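PDB 5KZL: heme oxygenase from Leptospira interrogans, which catalyses the oxygen-dependent cleavage of heme to biliverdin, iron and carbon monoxide. Local coordinates for residues 127-131 with 197-202; 8-14 with 191-195; 140-144 with 159-163. The protein carries 1 engineered substitution. All blocks are in the same frame, centred on the assembly; numbering follows the deposited sequence.

Overall arrangement
Helix 125-151 takes part in interactions 1 and 3, and helix 188-210 in interactions 1 and 2. Interactions 1 and 2 are neighbours, with centres about 11 Å apart, and they touch where Ser198 OG lies 3.4 Å from Leu14 CD2. Interaction 3 sits on the other side of the chain's centre from interaction 1, its own centre about 20 Å from that of interaction 1 and about 27 Å from that of interaction 2. Interactions 1 and 3 both touch the heme, 1 through Tyr130, Val131 and Phe202 and 3 through Ile142 and Leu143. Interaction 2 ties the start of the modelled chain to helix 188-210, with the side chain of Leu14 about 6 Å from the heme.

Interaction 1 (127-131 with 197-202); sequences AHSYV and ESKQVF. With HEM (protoporphyrin IX containing Fe), chain B.
Glu197 reaches across to Ala127 and His128. Its CB packs on Ala127 CB at 3.5 Å and its CG stays near the same methyl; a bend at chi2 (62°) then turns the carboxylate toward His128. There OE2 accepts a nearly straight hydrogen bond from His128 NE2 (2.8 Å), offering its anti lone pair close to the ring plane, while OE1 is engaged in a salt bridge with Arg113. Ring and carboxylate lie nearly coplanar (planes 30° apart); bonds at both oxygens probably hold the buried carboxylate's rotation. Val201 covers one face of the same imidazole, its CG2 standing 3.4 Å from the ring centroid.

One turn on, Val131 CG1 meets Val201 CG1 at 3.7 Å and also lies over the centre of the Phe202 ring, 3.8 Å from its centroid. Phe202 brings CE1 to 3.4 Å from the heme methyl CMB. Tyr130 reaches a propionate instead: its hydroxyl gives a 2.7 Å hydrogen bond to oxygen O1A, while the heme methyl CMA sits over one ring face. The segments 127-131 and 197-202 cross at -53°, and this buried packing forms one wall of the heme pocket in the all-helical heme oxygenase fold.

Interaction 2 (8-14 with 191-195); sequences MSLATIL and KQSIL
The flat groups here are the carbonyl of Met8 and the amide of Gln192. Lys191 NZ comes in over the Met8 carbonyl, 40° out of its plane, and donates a 2.8 Å hydrogen bond to Met8 O. The Gln192 amide brings its NE2 within 4.1 Å of Ile13 CG2, a loose contact at the exposed margin. Both groups sit at the edge of a helix pair of the all-helical heme oxygenase fold: the first helix, 10-17, rests against helix 188-210 near the far end of the sequence, and the segments 10-14 and 191-195 run 36° apart.

Lys191 carries much of the interface with its aliphatic stem. With CG beside the backbone N and the rest of the chain extended, the stem runs past Leu10 and Ile13 before the ammonium group reaches Met8 O. Leu10 CD1 meets Lys191 CB at 3.9 Å, and Ile13 CD1 crosses the stem at about a right angle to touch CD. The other branch of Ile13, CG2, packs on Leu195 CD2 at 3.9 Å. Deeper in, Leu14 pushes CD2 against the backbone of helix 188-210, 3.6 Å from Leu195 CA; its side chain also touches Tyr130 of helix 125-151. Leu10 CD2 and Ile194 CD1 meet more distantly.

Ser9 is the N-cap of the first helix, its OG accepting from Thr12 N. Asp182 takes part in the same helix start, hydrogen-bonded to Ser9 OG and Ala11 N. The Lys191 ammonium has further partners: a salt bridge with Asp188 and a water that bridges to the helix start, accepting from Lys191 NZ at 3.1 Å and from Leu10 N at 2.9 Å.

Interaction 3 (140-144 with 159-163); sequences GQILK and ISFYE. With HEM (protoporphyrin IX containing Fe), chain B.
Ile159 faces Lys144 with two of its branches: CG2 lies 3.9 Å from Lys144 O, while CD1 meets the lysine stem at CD. Phe161 sets its CD2 over one face of the next residue's ring. Tyr162, the last residue of the short 3-10 turn 160-162, carries the packing. Its CB is 3.4 Å from Gly140 O, and its ring turns the other face to the backbone joining Leu143 to Lys144. At the ring's CE1, Leu143 CB packs at 3.6 Å, the two side chains crossing at about a right angle, and the hydroxyl is hydrogen-bonded to Tyr44 OH. Tyr162 O is linked to Gln141 OE1 by a water that donates to both.

Glu163 closes the segment with a salt bridge, OE2 to Lys144 NZ at 2.8 Å, met on the anti side of the carboxylate. Lys144 reaches it from the crowded position between its backbone N and carbonyl carbon (chi1 75°), and its NZ also donates to Gln141 OE1 at 2.9 Å.

The turn packs against helix 125-151 at its kink near Gln141 and Ile142. Helix 29-36 adds Phe34 against Leu143 and Tyr162, and helix 82-93 holds Ser160 N and Phe161 N through Asp88.

Interaction 1 (127-131 with 197-202)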
loop_
_atom_site.group_PDB
_atom_site.type_symbol
_atom_site.label_atom_id
_atom_site.label_comp_id
_atom_site.label_asym_id
_atom_site.label_seq_id
_atom_site.Cartn_x
_atom_site.Cartn_y
_atom_site.Cartn_z
ATOM N N ALA A 127 -4.705 7.984 6.111
ATOM C CA ALA A 127 -4.063 6.847 6.797
ATOM C C ALA A 127 -3.727 5.715 5.829
ATOM O O ALA A 127 -2.658 5.119 5.923
ATOM C CB ALA A 127 -4.961 6.313 7.887
ATOM N N HIS A 128 -4.627 5.451 4.898
ATOM C CA HIS A 128 -4.506 4.445 3.857
ATOM C C HIS A 128 -3.384 4.803 2.875
ATOM O O HIS A 128 -2.537 3.954 2.578
ATOM C CB HIS A 128 -5.875 4.271 3.196
ATOM C CG HIS A 128 -6.847 3.550 4.088
ATOM N ND1 HIS A 128 -7.114 2.209 3.923
ATOM C CD2 HIS A 128 -7.524 3.998 5.175
ATOM C CE1 HIS A 128 -7.990 1.891 4.864
ATOM N NE2 HIS A 128 -8.252 2.928 5.660
ATOM N N SER A 129 -3.362 6.073 2.416
ATOM C CA SER A 129 -2.298 6.636 1.587
ATOM C C SER A 129 -0.932 6.482 2.327
ATOM O O SER A 129 -0.005 5.912 1.766
ATOM C CB SER A 129 -2.580 8.106 1.310
ATOM O OG SER A 129 -1.420 8.682 0.740
ATOM N N TYR A 130 -0.833 6.927 3.592
ATOM C CA TYR A 130 0.400 6.803 4.384
ATOM C C TYR A 130 0.911 5.357 4.491
ATOM O O TYR A 130 2.054 5.076 4.119
ATOM C CB TYR A 130 0.228 7.423 5.805
ATOM C CG TYR A 130 1.372 7.085 6.750
ATOM C CD1 TYR A 130 2.578 7.780 6.697
ATOM C CD2 TYR A 130 1.249 6.063 7.690
ATOM C CE1 TYR A 130 3.644 7.450 7.545
ATOM C CE2 TYR A 130 2.321 5.701 8.514
ATOM C CZ TYR A 130 3.499 6.429 8.471
ATOM O OH TYR A 130 4.553 6.074 9.289
ATOM N N VAL A 131 0.092 4.460 5.051
ATOM C CA VAL A 131 0.492 3.084 5.334
ATOM C C VAL A 131 0.919 2.370 4.077
ATOM O O VAL A 131 2.009 1.821 4.055
ATOM C CB VAL A 131 -0.556 2.280 6.151
ATOM C CG1 VAL A 131 -0.082 0.851 6.369
ATOM C CG2 VAL A 131 -0.822 2.950 7.496
ATOM N N GLU A 197 -6.643 5.075 12.473
ATOM C CA GLU A 197 -6.908 4.433 11.179
ATOM C C GLU A 197 -5.661 3.728 10.620
ATOM O O GLU A 197 -5.766 2.581 10.176
ATOM C CB GLU A 197 -7.528 5.397 10.161
ATOM C CG GLU A 197 -8.077 4.698 8.903
ATOM C CD GLU A 197 -9.209 3.701 9.103
ATOM O OE1 GLU A 197 -9.792 3.682 10.210
ATOM O OE2 GLU A 197 -9.518 2.940 8.155
ATOM N N SER A 198 -4.491 4.375 10.721
ATOM C CA SER A 198 -3.215 3.814 10.253
ATOM C C SER A 198 -2.937 2.466 10.937
ATOM O O SER A 198 -2.562 1.503 10.271
ATOM C CB SER A 198 -2.074 4.799 10.490
ATOM O OG SER A 198 -2.311 6.007 9.789
ATOM N N LYS A 199 -3.172 2.387 12.260
ATOM C CA LYS A 199 -3.004 1.124 12.996
ATOM C C LYS A 199 -3.915 0.015 12.457
ATOM O O LYS A 199 -3.468 -1.139 12.310
ATOM C CB LYS A 199 -3.243 1.341 14.484
ATOM C CG LYS A 199 -2.162 2.203 15.122
ATOM C CD LYS A 199 -2.526 2.514 16.559
ATOM C CE LYS A 199 -1.463 3.335 17.221
ATOM N NZ LYS A 199 -0.424 2.463 17.824
ATOM N N GLN A 200 -5.171 0.376 12.121
ATOM C CA GLN A 200 -6.168 -0.534 11.551
ATOM C C GLN A 200 -5.685 -1.030 10.187
ATOM O O GLN A 200 -5.802 -2.224 9.889
ATOM C CB GLN A 200 -7.510 0.204 11.368
ATOM C CG GLN A 200 -8.596 -0.163 12.356
ATOM C CD GLN A 200 -8.896 -1.633 12.368
ATOM O OE1 GLN A 200 -9.517 -2.213 11.461
ATOM N NE2 GLN A 200 -8.403 -2.259 13.388
ATOM N N VAL A 201 -5.120 -0.126 9.380
ATOM C CA VAL A 201 -4.595 -0.478 8.043
ATOM C C VAL A 201 -3.462 -1.493 8.205
ATOM O O VAL A 201 -3.467 -2.487 7.481
ATOM C CB VAL A 201 -4.158 0.742 7.178
ATOM C CG1 VAL A 201 -3.704 0.298 5.788
ATOM C CG2 VAL A 201 -5.283 1.758 7.052
ATOM N N PHE A 202 -2.513 -1.267 9.151
ATOM C CA PHE A 202 -1.436 -2.243 9.368
ATOM C C PHE A 202 -2.037 -3.605 9.697
ATOM O O PHE A 202 -1.590 -4.611 9.149
ATOM C CB PHE A 202 -0.452 -1.816 10.483
ATOM C CG PHE A 202 0.693 -0.954 9.999
ATOM C CD1 PHE A 202 1.801 -1.521 9.371
ATOM C CD2 PHE A 202 0.678 0.423 10.196
ATOM C CE1 PHE A 202 2.852 -0.712 8.906
ATOM C CE2 PHE A 202 1.726 1.226 9.742
ATOM C CZ PHE A 202 2.797 0.664 9.085
HETATM C CHA HEM B . 9.126 2.481 5.861
HETATM C CHB HEM B . 4.826 0.496 5.627
HETATM C CHC HEM B . 6.932 -3.783 5.308
HETATM C CHD HEM B . 11.060 -1.696 4.643
HETATM C C1A HEM B . 7.787 2.301 5.815
HETATM C C2A HEM B . 6.837 3.356 6.010
HETATM C C3A HEM B . 5.636 2.786 5.970
HETATM C C4A HEM B . 5.816 1.423 5.731
HETATM C CMA HEM B . 4.323 3.454 6.089
HETATM C CAA HEM B . 7.119 4.824 6.215
HETATM C CBA HEM B . 7.537 5.162 7.664
HETATM C CGA HEM B . 7.639 6.621 7.832
HETATM O O1A HEM B . 6.934 7.193 8.606
HETATM O O2A HEM B . 8.455 7.221 7.152
HETATM C C1B HEM B . 5.011 -0.873 5.540
HETATM C C2B HEM B . 3.927 -1.842 5.595
HETATM C C3B HEM B . 4.545 -3.036 5.507
HETATM C C4B HEM B . 5.991 -2.782 5.410
HETATM C CMB HEM B . 2.460 -1.593 5.679
HETATM C CAB HEM B . 4.013 -4.340 5.513
HETATM C CBB HEM B . 2.838 -4.416 5.880
HETATM C C1C HEM B . 8.223 -3.638 4.945
HETATM C C2C HEM B . 9.075 -4.649 4.420
HETATM C C3C HEM B . 10.253 -4.029 4.225
HETATM C C4C HEM B . 10.104 -2.645 4.596
HETATM C CMC HEM B . 8.711 -6.106 4.140
HETATM C CAC HEM B . 11.436 -4.682 3.715
HETATM C CBC HEM B . 12.373 -4.003 3.192
HETATM C C1D HEM B . 10.883 -0.383 5.030
HETATM C C2D HEM B . 12.002 0.590 5.120
HETATM C C3D HEM B . 11.456 1.741 5.422
HETATM C C4D HEM B . 10.013 1.486 5.545
HETATM C CMD HEM B . 13.439 0.323 4.842
HETATM C CAD HEM B . 12.199 3.027 5.656
HETATM C CBD HEM B . 12.678 3.683 4.415
HETATM C CGD HEM B . 13.392 4.971 4.668
HETATM O O1D HEM B . 13.294 5.534 5.691
HETATM O O2D HEM B . 14.052 5.415 3.778
HETATM N NA HEM B . 7.095 1.163 5.687
HETATM N NB HEM B . 6.119 -1.529 5.478
HETATM N NC HEM B . 8.883 -2.505 5.033
HETATM N ND HEM B . 9.742 0.219 5.286
HETATM FE FE HEM B . 8.001 -0.639 5.390
HETATM O O HOH W 1 7.825 -0.483 3.124
#

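Interaction 2 (8-14 with 191-195)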
loop_
_atom_site.group_PDB
_atom_site.type_symbol
_atom_site.label_atom_id
_atom_site.label_comp_id
_atom_site.label_asym_id
_atom_site.label_seq_id
_atom_site.Cartn_x
_atom_site.Cartn_y
_atom_site.Cartn_z
ATOM N N MET A 8 1.435 17.784 17.571
ATOM C CA MET A 8 2.602 18.074 16.743
ATOM C C MET A 8 2.456 17.510 15.310
ATOM O O MET A 8 1.331 17.288 14.860
ATOM C CB MET A 8 3.924 17.662 17.419
ATOM C CG MET A 8 3.829 16.444 18.262
ATOM S SD MET A 8 4.975 15.206 17.679
ATOM C CE MET A 8 4.453 13.785 18.701
ATOM N N SER A 9 3.583 17.335 14.590
ATOM C CA SER A 9 3.632 16.950 13.179
ATOM C C SER A 9 2.914 15.635 12.883
ATOM O O SER A 9 3.255 14.608 13.478
ATOM C CB SER A 9 5.083 16.946 12.686
ATOM O OG SER A 9 5.339 16.036 11.629
ATOM N N LEU A 10 1.924 15.665 11.951
ATOM C CA LEU A 10 1.199 14.449 11.580
ATOM C C LEU A 10 2.175 13.372 11.046
ATOM O O LEU A 10 2.022 12.199 11.400
ATOM C CB LEU A 10 0.078 14.733 10.546
ATOM C CG LEU A 10 -0.676 13.493 9.969
ATOM C CD1 LEU A 10 -1.354 12.677 11.080
ATOM C CD2 LEU A 10 -1.673 13.906 8.903
ATOM N N ALA A 11 3.178 13.774 10.222
ATOM C CA ALA A 11 4.137 12.796 9.679
ATOM C C ALA A 11 4.896 12.118 10.828
ATOM O O ALA A 11 5.068 10.900 10.816
ATOM C CB ALA A 11 5.107 13.470 8.721
ATOM N N THR A 12 5.252 12.898 11.868
ATOM C CA THR A 12 5.956 12.396 13.060
ATOM C C THR A 12 5.012 11.495 13.905
ATOM O O THR A 12 5.425 10.430 14.360
ATOM C CB THR A 12 6.529 13.598 13.837
ATOM O OG1 THR A 12 7.543 14.205 13.029
ATOM C CG2 THR A 12 7.120 13.219 15.191
ATOM N N ILE A 13 3.759 11.936 14.108
ATOM C CA ILE A 13 2.729 11.196 14.869
ATOM C C ILE A 13 2.538 9.793 14.280
ATOM O O ILE A 13 2.494 8.800 15.013
ATOM C CB ILE A 13 1.395 12.005 14.941
ATOM C CG1 ILE A 13 1.515 13.144 15.972
ATOM C CG2 ILE A 13 0.189 11.094 15.280
ATOM C CD1 ILE A 13 0.523 14.262 15.790
ATOM N N LEU A 14 2.421 9.723 12.949
ATOM C CA LEU A 14 2.240 8.460 12.247
ATOM C C LEU A 14 3.489 7.599 12.316
ATOM O O LEU A 14 3.369 6.415 12.571
ATOM C CB LEU A 14 1.812 8.701 10.786
ATOM C CG LEU A 14 0.464 9.392 10.593
ATOM C CD1 LEU A 14 0.137 9.566 9.096
ATOM C CD2 LEU A 14 -0.647 8.624 11.295
ATOM N N LYS A 191 -5.695 14.338 13.987
ATOM C CA LYS A 191 -4.466 13.581 13.691
ATOM C C LYS A 191 -4.471 12.259 14.457
ATOM O O LYS A 191 -4.025 11.242 13.922
ATOM C CB LYS A 191 -3.212 14.393 14.035
ATOM C CG LYS A 191 -3.008 15.593 13.143
ATOM C CD LYS A 191 -1.896 16.460 13.717
ATOM C CE LYS A 191 -1.867 17.809 13.056
ATOM N NZ LYS A 191 -0.819 18.666 13.690
ATOM N N GLN A 192 -5.011 12.260 15.705
ATOM C CA GLN A 192 -5.155 11.041 16.507
ATOM C C GLN A 192 -6.059 10.019 15.825
ATOM O O GLN A 192 -5.749 8.817 15.867
ATOM C CB GLN A 192 -5.636 11.342 17.925
ATOM C CG GLN A 192 -4.544 11.876 18.839
ATOM C CD GLN A 192 -3.388 10.903 18.985
ATOM O OE1 GLN A 192 -3.531 9.736 19.378
ATOM N NE2 GLN A 192 -2.233 11.343 18.603
ATOM N N SER A 193 -7.165 10.487 15.196
ATOM C CA SER A 193 -8.091 9.619 14.448
ATOM C C SER A 193 -7.359 9.051 13.222
ATOM O O SER A 193 -7.542 7.868 12.882
ATOM C CB SER A 193 -9.332 10.395 14.013
ATOM O OG SER A 193 -10.102 10.831 15.124
ATOM N N ILE A 194 -6.492 9.871 12.578
ATOM C CA ILE A 194 -5.694 9.410 11.417
ATOM C C ILE A 194 -4.698 8.333 11.892
ATOM O O ILE A 194 -4.562 7.298 11.234
ATOM C CB ILE A 194 -5.034 10.570 10.602
ATOM C CG1 ILE A 194 -6.129 11.497 9.975
ATOM C CG2 ILE A 194 -4.122 10.006 9.471
ATOM C CD1 ILE A 194 -5.646 12.868 9.553
ATOM N N LEU A 195 -4.067 8.538 13.068
ATOM C CA LEU A 195 -3.180 7.517 13.654
ATOM C C LEU A 195 -3.950 6.186 13.953
ATOM O O LEU A 195 -3.469 5.108 13.601
ATOM C CB LEU A 195 -2.470 8.076 14.916
ATOM C CG LEU A 195 -1.595 7.112 15.719
ATOM C CD1 LEU A 195 -0.469 6.495 14.859
ATOM C CD2 LEU A 195 -1.028 7.803 16.962
HETATM O O HOH W 2 0.813 18.227 11.126
#

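Interaction 3 (140-144 with 159-163)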
loop_
_atom_site.group_PDB
_atom_site.type_symbol
_atom_site.label_atom_id
_atom_site.label_comp_id
_atom_site.label_asym_id
_atom_site.label_seq_id
_atom_site.Cartn_x
_atom_site.Cartn_y
_atom_site.Cartn_z
ATOM N N GLY A 140 10.335 0.161 -1.988
ATOM C CA GLY A 140 10.363 -0.310 -3.375
ATOM C C GLY A 140 11.696 -0.751 -3.938
ATOM O O GLY A 140 11.806 -1.853 -4.487
ATOM N N GLN A 141 12.724 0.123 -3.855
ATOM C CA GLN A 141 14.040 -0.241 -4.396
ATOM C C GLN A 141 14.617 -1.500 -3.735
ATOM O O GLN A 141 15.144 -2.370 -4.429
ATOM C CB GLN A 141 15.040 0.936 -4.369
ATOM C CG GLN A 141 14.696 2.055 -5.357
ATOM C CD GLN A 141 14.511 1.578 -6.784
ATOM O OE1 GLN A 141 13.382 1.468 -7.289
ATOM N NE2 GLN A 141 15.615 1.278 -7.462
ATOM N N ILE A 142 14.454 -1.622 -2.406
ATOM C CA ILE A 142 14.922 -2.779 -1.642
ATOM C C ILE A 142 14.117 -4.030 -2.005
ATOM O O ILE A 142 14.712 -5.061 -2.306
ATOM C CB ILE A 142 14.889 -2.518 -0.125
ATOM C CG1 ILE A 142 15.900 -1.424 0.270
ATOM C CG2 ILE A 142 15.102 -3.818 0.676
ATOM C CD1 ILE A 142 15.653 -0.816 1.633
ATOM N N LEU A 143 12.772 -3.926 -1.966
ATOM C CA LEU A 143 11.860 -5.038 -2.218
ATOM C C LEU A 143 11.942 -5.575 -3.647
ATOM O O LEU A 143 11.906 -6.798 -3.817
ATOM C CB LEU A 143 10.416 -4.667 -1.820
ATOM C CG LEU A 143 10.149 -4.530 -0.296
ATOM C CD1 LEU A 143 8.752 -3.946 -0.039
ATOM C CD2 LEU A 143 10.321 -5.872 0.438
ATOM N N LYS A 144 12.120 -4.693 -4.663
ATOM C CA LYS A 144 12.239 -5.182 -6.038
ATOM C C LYS A 144 13.482 -6.075 -6.217
ATOM O O LYS A 144 13.382 -7.104 -6.876
ATOM C CB LYS A 144 12.153 -4.067 -7.085
ATOM C CG LYS A 144 13.362 -3.178 -7.254
ATOM C CD LYS A 144 12.994 -2.066 -8.223
ATOM C CE LYS A 144 14.201 -1.386 -8.817
ATOM N NZ LYS A 144 13.811 -0.182 -9.608
ATOM N N ILE A 159 8.210 -6.803 -11.543
ATOM C CA ILE A 159 8.500 -5.923 -10.398
ATOM C C ILE A 159 7.929 -4.522 -10.604
ATOM O O ILE A 159 8.365 -3.615 -9.898
ATOM C CB ILE A 159 10.038 -5.844 -10.121
ATOM C CG1 ILE A 159 10.814 -5.381 -11.406
ATOM C CG2 ILE A 159 10.571 -7.150 -9.526
ATOM C CD1 ILE A 159 12.171 -4.779 -11.172
ATOM N N SER A 160 6.960 -4.325 -11.556
ATOM C CA SER A 160 6.373 -2.996 -11.786
ATOM C C SER A 160 5.784 -2.413 -10.499
ATOM O O SER A 160 5.880 -1.204 -10.279
ATOM C CB SER A 160 5.342 -3.020 -12.915
ATOM O OG SER A 160 4.851 -1.711 -13.162
ATOM N N PHE A 161 5.244 -3.272 -9.606
ATOM C CA PHE A 161 4.669 -2.801 -8.342
ATOM C C PHE A 161 5.622 -1.943 -7.508
ATOM O O PHE A 161 5.172 -1.055 -6.798
ATOM C CB PHE A 161 4.128 -3.984 -7.537
ATOM C CG PHE A 161 3.576 -3.665 -6.168
ATOM C CD1 PHE A 161 2.536 -2.749 -6.014
ATOM C CD2 PHE A 161 4.049 -4.332 -5.040
ATOM C CE1 PHE A 161 1.995 -2.486 -4.746
ATOM C CE2 PHE A 161 3.496 -4.080 -3.770
ATOM C CZ PHE A 161 2.465 -3.167 -3.639
ATOM N N TYR A 162 6.922 -2.207 -7.589
ATOM C CA TYR A 162 7.921 -1.486 -6.791
ATOM C C TYR A 162 8.510 -0.263 -7.468
ATOM O O TYR A 162 9.346 0.413 -6.858
ATOM C CB TYR A 162 9.054 -2.439 -6.407
ATOM C CG TYR A 162 8.553 -3.707 -5.765
ATOM C CD1 TYR A 162 8.035 -3.700 -4.476
ATOM C CD2 TYR A 162 8.585 -4.916 -6.451
ATOM C CE1 TYR A 162 7.529 -4.860 -3.893
ATOM C CE2 TYR A 162 8.086 -6.085 -5.877
ATOM C CZ TYR A 162 7.579 -6.055 -4.589
ATOM O OH TYR A 162 7.080 -7.194 -4.018
ATOM N N GLU A 163 8.101 0.022 -8.717
ATOM C CA GLU A 163 8.660 1.127 -9.497
ATOM C C GLU A 163 7.673 2.266 -9.743
ATOM O O GLU A 163 6.478 2.040 -10.013
ATOM C CB GLU A 163 9.243 0.598 -10.819
ATOM C CG GLU A 163 10.282 -0.496 -10.645
ATOM C CD GLU A 163 11.048 -0.767 -11.925
ATOM O OE1 GLU A 163 10.426 -0.705 -13.007
ATOM O OE2 GLU A 163 12.269 -1.034 -11.848
HETATM C CHA HEM B . 9.126 2.481 5.861
HETATM C CHB HEM B . 4.826 0.496 5.627
HETATM C CHC HEM B . 6.932 -3.783 5.308
HETATM C CHD HEM B . 11.060 -1.696 4.643
HETATM C C1A HEM B . 7.787 2.301 5.815
HETATM C C2A HEM B . 6.837 3.356 6.010
HETATM C C3A HEM B . 5.636 2.786 5.970
HETATM C C4A HEM B . 5.816 1.423 5.731
HETATM C CMA HEM B . 4.323 3.454 6.089
HETATM C CAA HEM B . 7.119 4.824 6.215
HETATM C CBA HEM B . 7.537 5.162 7.664
HETATM C CGA HEM B . 7.639 6.621 7.832
HETATM O O1A HEM B . 6.934 7.193 8.606
HETATM O O2A HEM B . 8.455 7.221 7.152
HETATM C C1B HEM B . 5.011 -0.873 5.540
HETATM C C2B HEM B . 3.927 -1.842 5.595
HETATM C C3B HEM B . 4.545 -3.036 5.507
HETATM C C4B HEM B . 5.991 -2.782 5.410
HETATM C CMB HEM B . 2.460 -1.593 5.679
HETATM C CAB HEM B . 4.013 -4.340 5.513
HETATM C CBB HEM B . 2.838 -4.416 5.880
HETATM C C1C HEM B . 8.223 -3.638 4.945
HETATM C C2C HEM B . 9.075 -4.649 4.420
HETATM C C3C HEM B . 10.253 -4.029 4.225
HETATM C C4C HEM B . 10.104 -2.645 4.596
HETATM C CMC HEM B . 8.711 -6.106 4.140
HETATM C CAC HEM B . 11.436 -4.682 3.715
HETATM C CBC HEM B . 12.373 -4.003 3.192
HETATM C C1D HEM B . 10.883 -0.383 5.030
HETATM C C2D HEM B . 12.002 0.590 5.120
HETATM C C3D HEM B . 11.456 1.741 5.422
HETATM C C4D HEM B . 10.013 1.486 5.545
HETATM C CMD HEM B . 13.439 0.323 4.842
HETATM C CAD HEM B . 12.199 3.027 5.656
HETATM C CBD HEM B . 12.678 3.683 4.415
HETATM C CGD HEM B . 13.392 4.971 4.668
HETATM O O1D HEM B . 13.294 5.534 5.691
HETATM O O2D HEM B . 14.052 5.415 3.778
HETATM N NA HEM B . 7.095 1.163 5.687
HETATM N NB HEM B . 6.119 -1.529 5.478
HETATM N NC HEM B . 8.883 -2.505 5.033
HETATM N ND HEM B . 9.742 0.219 5.286
HETATM FE FE HEM B . 8.001 -0.639 5.390
HETATM O O HOH W 3 11.054 2.481 -6.298
HETATM O O HOH W 1 7.825 -0.483 3.124
#